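Local coordinates for protein alpha-1,4-endofucoidanase (Mariniflexile fucanivorans, PDB 6DLH) that hydrolyses internal alpha-1,4 fucosidic linkages of fucoidan with retention of configuration, as a calcium-carrying member of glycoside hydrolase family 107, at residues 81-86 with 144-149; 129-134 with 214-219. All coordinates share one frame; numbering follows the deposited sequence.

Interaction 1. Residues 81-86 with 144-149; sequences VQLPLT and TEIYVN
Q82 and E145 meet on one face of a parallel strand pair, where Q82 NE2 donates to E145 OE1 at 2.8 Å. The bond is straight at hydrogen (164°) and lies in the amide plane, yet it strikes the carboxylate from above its plane, the two groups being turned 85° apart. Q82 reaches this far because its chain is fully extended, with CG trans to the backbone N (chi1 179°). Its OE1 rests against Y147 CB at 3.5 Å. Further along, T86 O meets the edge of the Y147 ring, 3.2 Å from CD1, and T86 OG1 accepts N149 N at 3.0 Å. Just past the strand end, L85 CB packs on I146 CG2 at 3.6 Å. Backbone bonds such as Y147 N to L83 O (2.8 Å) set this register. Outside the pair, E145 is also held by T379 and Y290, and Y147 OH by D226. A leucine in place of Q82 has no amide to offer, and E145 OE1 would probably be left to T379 alone among the partners described. Three neutral partners thus grip a buried carboxylate through both oxygens, OE1 by Q82 and T379 and OE2 by Y290, which holds the group in place in the parallel sheet of the catalytic domain, consistent with a barrel-like fold.

Interaction 2. Residues 129-134 with 214-219; sequences PLLSWL and QRYGDL
L130 opens the contact: its CD2 methyl approaches the Y216 ring at CE2, 3.9 Å away, and the side chain also touches L83 of strand 80-84. One residue on, L131 touches the same ring at Y216 CE1, its CB 4.0 Å away. With CG trans to the backbone N (chi1 179°), L131 also carries CD1 across to L219, where it meets L219 CD1 at 3.9 Å. A turn after L130, L134 contributes the central contact. Its CD1 sits over one face of the Y216 ring, 4.0 Å from the centroid and 26° off the normal, a CH-pi interaction that R215 CB answers on the opposite face. The other methyl, L134 CD2, lies 3.4 Å from L219 O. A water joins the backbones here, donating to L134 O and L219 O at 2.7 Å each. Y216 is fixed at its far end too, its OH accepting R215 NH2 at 2.9 Å and bonded to D128. G217, with positive phi, turns the chain at the helix end and delivers L219 to the contact. Helices 129-139 and 198-216 precede strands 143-149 and 222-226, neighbours in the parallel sheet, so this is the packing of two helices on that sheet, consistent with the outer layer of a (beta/alpha)8-type barrel as in the related GH29 fucosidases.

How the interactions relate
Interaction 1 pairs neighbouring strands and is wholly buried, whereas interaction 2 joins helix 129-139 to the end of helix 198-216 and the turn after it, outside the sheet, and reaches partly exposed positions at L131 and L219. The chemistry follows the place: backbone bonds and polar side chains dominate between the strands, leucine methyls and one aromatic face between the helices. The two contacts interlock. T144 OG1 of interaction 1 is 2.8 Å from L219 O of interaction 2, a probable hydrogen bond joining the two. L83 CD1 packs against W133 CB at 3.9 Å, tying the apolar face of the sheet to its helical cover.

Interaction 1. Residues 81-86 with 144-149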
ATOM      1  N   VAL A  81       3.606 -11.041   4.851  1.00 23.66           N
ATOM      2  CA  VAL A  81       3.037 -10.384   3.687  1.00 22.93           C
ATOM      3  C   VAL A  81       4.077  -9.413   3.122  1.00 25.48           C
ATOM      4  O   VAL A  81       4.732  -8.695   3.880  1.00 25.31           O
ATOM      5  CB  VAL A  81       1.740  -9.643   4.061  1.00 23.73           C
ATOM      6  CG1 VAL A  81       1.158  -8.863   2.883  1.00 23.31           C
ATOM      7  CG2 VAL A  81       0.693 -10.574   4.659  1.00 21.67           C
ATOM      8  N   GLN A  82       4.207  -9.397   1.785  1.00 24.86           N
ATOM      9  CA  GLN A  82       5.047  -8.448   1.072  1.00 25.74           C
ATOM     10  C   GLN A  82       4.243  -7.190   0.752  1.00 25.47           C
ATOM     11  O   GLN A  82       3.125  -7.277   0.245  1.00 24.45           O
ATOM     12  CB  GLN A  82       5.640  -9.065  -0.202  1.00 25.34           C
ATOM     13  CG  GLN A  82       6.504  -8.093  -1.004  1.00 24.92           C
ATOM     14  CD  GLN A  82       7.107  -8.669  -2.266  1.00 24.69           C
ATOM     15  OE1 GLN A  82       7.001  -8.083  -3.340  1.00 24.53           O
ATOM     16  NE2 GLN A  82       7.745  -9.825  -2.150  1.00 24.32           N
ATOM     17  N   LEU A  83       4.840  -6.031   1.065  1.00 25.00           N
ATOM     18  CA  LEU A  83       4.263  -4.718   0.824  1.00 26.50           C
ATOM     19  C   LEU A  83       5.198  -3.924  -0.081  1.00 27.32           C
ATOM     20  O   LEU A  83       6.411  -4.118  -0.052  1.00 29.31           O
ATOM     21  CB  LEU A  83       4.121  -3.976   2.156  1.00 25.56           C
ATOM     22  CG  LEU A  83       3.265  -4.647   3.224  1.00 26.32           C
ATOM     23  CD1 LEU A  83       3.507  -3.977   4.575  1.00 25.61           C
ATOM     24  CD2 LEU A  83       1.789  -4.594   2.844  1.00 25.48           C
ATOM     25  N   PRO A  84       4.688  -2.977  -0.894  1.00 28.21           N
ATOM     26  CA  PRO A  84       5.575  -2.065  -1.613  1.00 29.32           C
ATOM     27  C   PRO A  84       6.164  -1.086  -0.604  1.00 31.07           C
ATOM     28  O   PRO A  84       5.510  -0.768   0.391  1.00 29.27           O
ATOM     29  CB  PRO A  84       4.611  -1.311  -2.535  1.00 28.55           C
ATOM     30  CG  PRO A  84       3.285  -1.361  -1.803  1.00 27.98           C
ATOM     31  CD  PRO A  84       3.262  -2.721  -1.144  1.00 27.81           C
ATOM     32  N   LEU A  85       7.425  -0.683  -0.834  1.00 33.02           N
ATOM     33  CA  LEU A  85       7.857   0.668  -0.502  1.00 34.65           C
ATOM     34  C   LEU A  85       7.781   1.494  -1.782  1.00 35.89           C
ATOM     35  O   LEU A  85       7.274   2.612  -1.759  1.00 36.26           O
ATOM     36  CB  LEU A  85       9.266   0.688   0.097  1.00 32.66           C
ATOM     37  CG  LEU A  85       9.936   2.066   0.172  1.00 35.41           C
ATOM     38  CD1 LEU A  85       9.057   3.092   0.887  1.00 35.20           C
ATOM     39  CD2 LEU A  85      11.296   1.986   0.856  1.00 34.33           C
ATOM     40  N   THR A  86       8.267   0.912  -2.893  1.00 36.14           N
ATOM     41  CA  THR A  86       8.056   1.463  -4.225  1.00 34.71           C
ATOM     42  C   THR A  86       7.258   0.466  -5.052  1.00 33.41           C
ATOM     43  O   THR A  86       7.144  -0.697  -4.675  1.00 35.04           O
ATOM     44  CB  THR A  86       9.374   1.781  -4.950  1.00 36.87           C
ATOM     45  OG1 THR A  86       9.758   0.672  -5.767  1.00 37.71           O
ATOM     46  CG2 THR A  86      10.498   2.171  -4.013  1.00 37.81           C
ATOM     47  N   THR A 144       6.954  -9.077   7.924  1.00 29.55           N
ATOM     48  CA  THR A 144       6.787  -8.281   6.716  1.00 29.85           C
ATOM     49  C   THR A 144       8.018  -8.406   5.818  1.00 28.48           C
ATOM     50  O   THR A 144       9.138  -8.614   6.293  1.00 27.73           O
ATOM     51  CB  THR A 144       6.456  -6.816   7.039  1.00 31.39           C
ATOM     52  OG1 THR A 144       7.668  -6.196   7.468  1.00 35.12           O
ATOM     53  CG2 THR A 144       5.419  -6.673   8.128  1.00 29.41           C
ATOM     54  N   GLU A 145       7.765  -8.296   4.509  1.00 28.13           N
ATOM     55  CA  GLU A 145       8.771  -8.249   3.457  1.00 27.08           C
ATOM     56  C   GLU A 145       8.464  -7.002   2.641  1.00 27.20           C
ATOM     57  O   GLU A 145       7.304  -6.755   2.321  1.00 29.57           O
ATOM     58  CB  GLU A 145       8.691  -9.517   2.594  1.00 25.78           C
ATOM     59  CG  GLU A 145       9.703  -9.585   1.451  1.00 25.53           C
ATOM     60  CD  GLU A 145       9.567 -10.769   0.486  1.00 26.83           C
ATOM     61  OE1 GLU A 145       8.420 -11.220   0.239  1.00 25.53           O
ATOM     62  OE2 GLU A 145      10.610 -11.239  -0.037  1.00 25.54           O
ATOM     63  N   ILE A 146       9.496  -6.217   2.318  1.00 27.06           N
ATOM     64  CA  ILE A 146       9.269  -4.937   1.670  1.00 27.28           C
ATOM     65  C   ILE A 146       9.887  -4.953   0.279  1.00 28.08           C
ATOM     66  O   ILE A 146      11.061  -5.292   0.125  1.00 29.37           O
ATOM     67  CB  ILE A 146       9.797  -3.771   2.537  1.00 28.59           C
ATOM     68  CG1 ILE A 146       9.125  -3.727   3.917  1.00 27.41           C
ATOM     69  CG2 ILE A 146       9.667  -2.447   1.792  1.00 28.00           C
ATOM     70  CD1 ILE A 146       7.658  -3.346   3.897  1.00 29.14           C
ATOM     71  N   TYR A 147       9.077  -4.569  -0.716  1.00 28.53           N
ATOM     72  CA  TYR A 147       9.498  -4.539  -2.104  1.00 31.15           C
ATOM     73  C   TYR A 147      10.013  -3.151  -2.473  1.00 33.67           C
ATOM     74  O   TYR A 147       9.336  -2.152  -2.243  1.00 34.37           O
ATOM     75  CB  TYR A 147       8.338  -4.890  -3.035  1.00 30.63           C
ATOM     76  CG  TYR A 147       8.668  -4.729  -4.498  1.00 31.60           C
ATOM     77  CD1 TYR A 147       8.629  -3.484  -5.117  1.00 30.35           C
ATOM     78  CD2 TYR A 147       9.033  -5.825  -5.267  1.00 30.37           C
ATOM     79  CE1 TYR A 147       8.948  -3.331  -6.457  1.00 29.61           C
ATOM     80  CE2 TYR A 147       9.341  -5.692  -6.610  1.00 30.67           C
ATOM     81  CZ  TYR A 147       9.298  -4.443  -7.207  1.00 30.98           C
ATOM     82  OH  TYR A 147       9.605  -4.330  -8.532  1.00 29.43           O
ATOM     83  N   VAL A 148      11.206  -3.119  -3.083  1.00 35.18           N
ATOM     84  CA  VAL A 148      11.803  -1.903  -3.612  1.00 34.44           C
ATOM     85  C   VAL A 148      12.341  -2.214  -5.002  1.00 34.33           C
ATOM     86  O   VAL A 148      13.091  -3.167  -5.177  1.00 34.21           O
ATOM     87  CB  VAL A 148      12.919  -1.359  -2.696  1.00 33.75           C
ATOM     88  CG1 VAL A 148      13.705  -0.244  -3.377  1.00 34.42           C
ATOM     89  CG2 VAL A 148      12.381  -0.885  -1.350  1.00 32.28           C
ATOM     90  N   ASN A 149      11.920  -1.426  -5.992  1.00 35.03           N
ATOM     91  CA  ASN A 149      12.512  -1.548  -7.308  1.00 38.04           C
ATOM     92  C   ASN A 149      13.837  -0.793  -7.290  1.00 42.49           C
ATOM     93  O   ASN A 149      13.908   0.328  -6.787  1.00 43.81           O
ATOM     94  CB  ASN A 149      11.558  -1.112  -8.418  1.00 38.31           C
ATOM     95  CG  ASN A 149      12.118  -1.408  -9.790  1.00 39.34           C
ATOM     96  OD1 ASN A 149      12.954  -0.658 -10.292  1.00 42.13           O
ATOM     97  ND2 ASN A 149      11.681  -2.502 -10.396  1.00 38.33           N
TER

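Interaction 2. Residues 129-134 with 214-219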
ATOM      1  N   PRO A 129       0.813   5.591   5.073  1.00 36.56           N
ATOM      2  CA  PRO A 129       0.123   4.312   4.861  1.00 35.44           C
ATOM      3  C   PRO A 129       0.946   3.076   5.224  1.00 36.68           C
ATOM      4  O   PRO A 129       0.423   2.128   5.805  1.00 37.82           O
ATOM      5  CB  PRO A 129      -0.208   4.311   3.364  1.00 35.19           C
ATOM      6  CG  PRO A 129      -0.154   5.769   2.962  1.00 36.62           C
ATOM      7  CD  PRO A 129       0.908   6.390   3.843  1.00 35.15           C
ATOM      8  N   LEU A 130       2.246   3.102   4.918  1.00 36.28           N
ATOM      9  CA  LEU A 130       3.109   1.960   5.170  1.00 37.21           C
ATOM     10  C   LEU A 130       3.160   1.636   6.662  1.00 39.12           C
ATOM     11  O   LEU A 130       3.048   0.469   7.035  1.00 43.68           O
ATOM     12  CB  LEU A 130       4.505   2.233   4.599  1.00 38.26           C
ATOM     13  CG  LEU A 130       5.487   1.064   4.662  1.00 38.88           C
ATOM     14  CD1 LEU A 130       4.921  -0.174   3.978  1.00 37.48           C
ATOM     15  CD2 LEU A 130       6.825   1.447   4.048  1.00 38.77           C
ATOM     16  N   LEU A 131       3.326   2.661   7.510  1.00 37.52           N
ATOM     17  CA  LEU A 131       3.392   2.441   8.948  1.00 36.18           C
ATOM     18  C   LEU A 131       2.094   1.802   9.431  1.00 35.20           C
ATOM     19  O   LEU A 131       2.105   0.961  10.334  1.00 37.01           O
ATOM     20  CB  LEU A 131       3.641   3.767   9.679  1.00 38.63           C
ATOM     21  CG  LEU A 131       3.707   3.677  11.207  1.00 39.72           C
ATOM     22  CD1 LEU A 131       4.796   2.718  11.665  1.00 39.38           C
ATOM     23  CD2 LEU A 131       3.908   5.052  11.837  1.00 40.13           C
ATOM     24  N   SER A 132       0.980   2.227   8.826  1.00 31.85           N
ATOM     25  CA  SER A 132      -0.316   1.646   9.124  1.00 32.67           C
ATOM     26  C   SER A 132      -0.281   0.134   8.865  1.00 31.73           C
ATOM     27  O   SER A 132      -0.537  -0.668   9.773  1.00 29.27           O
ATOM     28  CB  SER A 132      -1.393   2.346   8.336  1.00 31.51           C
ATOM     29  OG  SER A 132      -2.671   1.848   8.686  1.00 35.72           O
ATOM     30  N   TRP A 133       0.083  -0.236   7.627  1.00 30.26           N
ATOM     31  CA  TRP A 133       0.104  -1.623   7.187  1.00 28.77           C
ATOM     32  C   TRP A 133       1.065  -2.433   8.055  1.00 30.91           C
ATOM     33  O   TRP A 133       0.732  -3.538   8.497  1.00 31.67           O
ATOM     34  CB  TRP A 133       0.477  -1.724   5.703  1.00 28.43           C
ATOM     35  CG  TRP A 133      -0.212  -0.762   4.782  1.00 26.09           C
ATOM     36  CD1 TRP A 133      -1.427  -0.163   4.953  1.00 26.87           C
ATOM     37  CD2 TRP A 133       0.267  -0.323   3.497  1.00 25.75           C
ATOM     38  NE1 TRP A 133      -1.721   0.638   3.880  1.00 25.84           N
ATOM     39  CE2 TRP A 133      -0.699   0.561   2.971  1.00 25.13           C
ATOM     40  CE3 TRP A 133       1.420  -0.584   2.745  1.00 25.58           C
ATOM     41  CZ2 TRP A 133      -0.545   1.175   1.729  1.00 24.26           C
ATOM     42  CZ3 TRP A 133       1.576   0.030   1.522  1.00 24.52           C
ATOM     43  CH2 TRP A 133       0.607   0.902   1.024  1.00 24.06           C
ATOM     44  N   LEU A 134       2.242  -1.854   8.331  1.00 31.22           N
ATOM     45  CA  LEU A 134       3.272  -2.525   9.112  1.00 29.86           C
ATOM     46  C   LEU A 134       2.739  -2.899  10.498  1.00 29.68           C
ATOM     47  O   LEU A 134       2.986  -4.007  10.976  1.00 30.00           O
ATOM     48  CB  LEU A 134       4.508  -1.619   9.213  1.00 29.62           C
ATOM     49  CG  LEU A 134       5.377  -1.479   7.958  1.00 29.04           C
ATOM     50  CD1 LEU A 134       6.461  -0.427   8.180  1.00 27.88           C
ATOM     51  CD2 LEU A 134       6.014  -2.809   7.560  1.00 26.46           C
ATOM     52  N   GLN A 214      15.490   3.091   9.257  1.00 48.29           N
ATOM     53  CA  GLN A 214      15.732   3.556  10.617  1.00 48.37           C
ATOM     54  C   GLN A 214      14.411   3.886  11.312  1.00 43.99           C
ATOM     55  O   GLN A 214      14.227   3.572  12.485  1.00 42.89           O
ATOM     56  CB  GLN A 214      16.708   4.735  10.617  1.00 52.93           C
ATOM     57  CG  GLN A 214      18.162   4.305  10.466  1.00 55.62           C
ATOM     58  CD  GLN A 214      19.148   5.447  10.533  1.00 56.81           C
ATOM     59  OE1 GLN A 214      19.021   6.457   9.839  1.00 55.58           O
ATOM     60  NE2 GLN A 214      20.166   5.276  11.361  1.00 56.13           N
ATOM     61  N   ARG A 215      13.497   4.508  10.562  1.00 40.52           N
ATOM     62  CA  ARG A 215      12.160   4.828  11.027  1.00 42.12           C
ATOM     63  C   ARG A 215      11.447   3.561  11.504  1.00 44.77           C
ATOM     64  O   ARG A 215      10.998   3.493  12.650  1.00 44.58           O
ATOM     65  CB  ARG A 215      11.390   5.518   9.895  1.00 42.01           C
ATOM     66  CG  ARG A 215      10.249   6.409  10.361  1.00 43.07           C
ATOM     67  CD  ARG A 215       9.377   6.882   9.212  1.00 44.13           C
ATOM     68  NE  ARG A 215       9.971   7.891   8.340  1.00 44.69           N
ATOM     69  CZ  ARG A 215       9.470   8.257   7.158  1.00 47.45           C
ATOM     70  NH1 ARG A 215      10.007   9.262   6.488  1.00 48.02           N
ATOM     71  NH2 ARG A 215       8.438   7.614   6.640  1.00 48.12           N
ATOM     72  N   TYR A 216      11.375   2.547  10.627  1.00 44.75           N
ATOM     73  CA  TYR A 216      10.449   1.440  10.823  1.00 41.25           C
ATOM     74  C   TYR A 216      11.029   0.378  11.750  1.00 41.57           C
ATOM     75  O   TYR A 216      10.267  -0.323  12.413  1.00 45.31           O
ATOM     76  CB  TYR A 216       9.896   0.941   9.487  1.00 39.12           C
ATOM     77  CG  TYR A 216       9.168   2.018   8.726  1.00 35.46           C
ATOM     78  CD1 TYR A 216       8.145   2.741   9.323  1.00 35.56           C
ATOM     79  CD2 TYR A 216       9.512   2.337   7.422  1.00 35.18           C
ATOM     80  CE1 TYR A 216       7.476   3.743   8.639  1.00 35.07           C
ATOM     81  CE2 TYR A 216       8.854   3.337   6.724  1.00 34.89           C
ATOM     82  CZ  TYR A 216       7.834   4.047   7.337  1.00 35.61           C
ATOM     83  OH  TYR A 216       7.186   5.044   6.664  1.00 38.31           O
ATOM     84  N   GLY A 217      12.362   0.290  11.825  1.00 39.95           N
ATOM     85  CA  GLY A 217      12.994  -0.636  12.750  1.00 37.35           C
ATOM     86  C   GLY A 217      12.587  -2.079  12.463  1.00 40.67           C
ATOM     87  O   GLY A 217      12.573  -2.510  11.310  1.00 42.47           O
ATOM     88  N   ASP A 218      12.235  -2.814  13.522  1.00 40.77           N
ATOM     89  CA  ASP A 218      11.976  -4.240  13.422  1.00 41.37           C
ATOM     90  C   ASP A 218      10.550  -4.514  12.930  1.00 40.23           C
ATOM     91  O   ASP A 218      10.077  -5.648  13.003  1.00 38.29           O
ATOM     92  CB  ASP A 218      12.300  -4.951  14.740  1.00 41.55           C
ATOM     93  CG  ASP A 218      11.298  -4.665  15.847  1.00 46.04           C
ATOM     94  OD1 ASP A 218      10.290  -3.968  15.569  1.00 42.97           O
ATOM     95  OD2 ASP A 218      11.533  -5.140  16.982  1.00 46.22           O
ATOM     96  N   LEU A 219       9.867  -3.476  12.433  1.00 37.52           N
ATOM     97  CA  LEU A 219       8.558  -3.650  11.826  1.00 37.09           C
ATOM     98  C   LEU A 219       8.721  -4.238  10.421  1.00 38.89           C
ATOM     99  O   LEU A 219       7.741  -4.661   9.804  1.00 36.00           O
ATOM    100  CB  LEU A 219       7.829  -2.301  11.799  1.00 35.57           C
ATOM    101  CG  LEU A 219       7.320  -1.770  13.146  1.00 37.53           C
ATOM    102  CD1 LEU A 219       6.698  -0.392  12.979  1.00 36.01           C
ATOM    103  CD2 LEU A 219       6.313  -2.714  13.786  1.00 36.14           C
TER
HETATM  104  O   HOH W   1       5.388  -5.217  11.017  1.00 33.83           O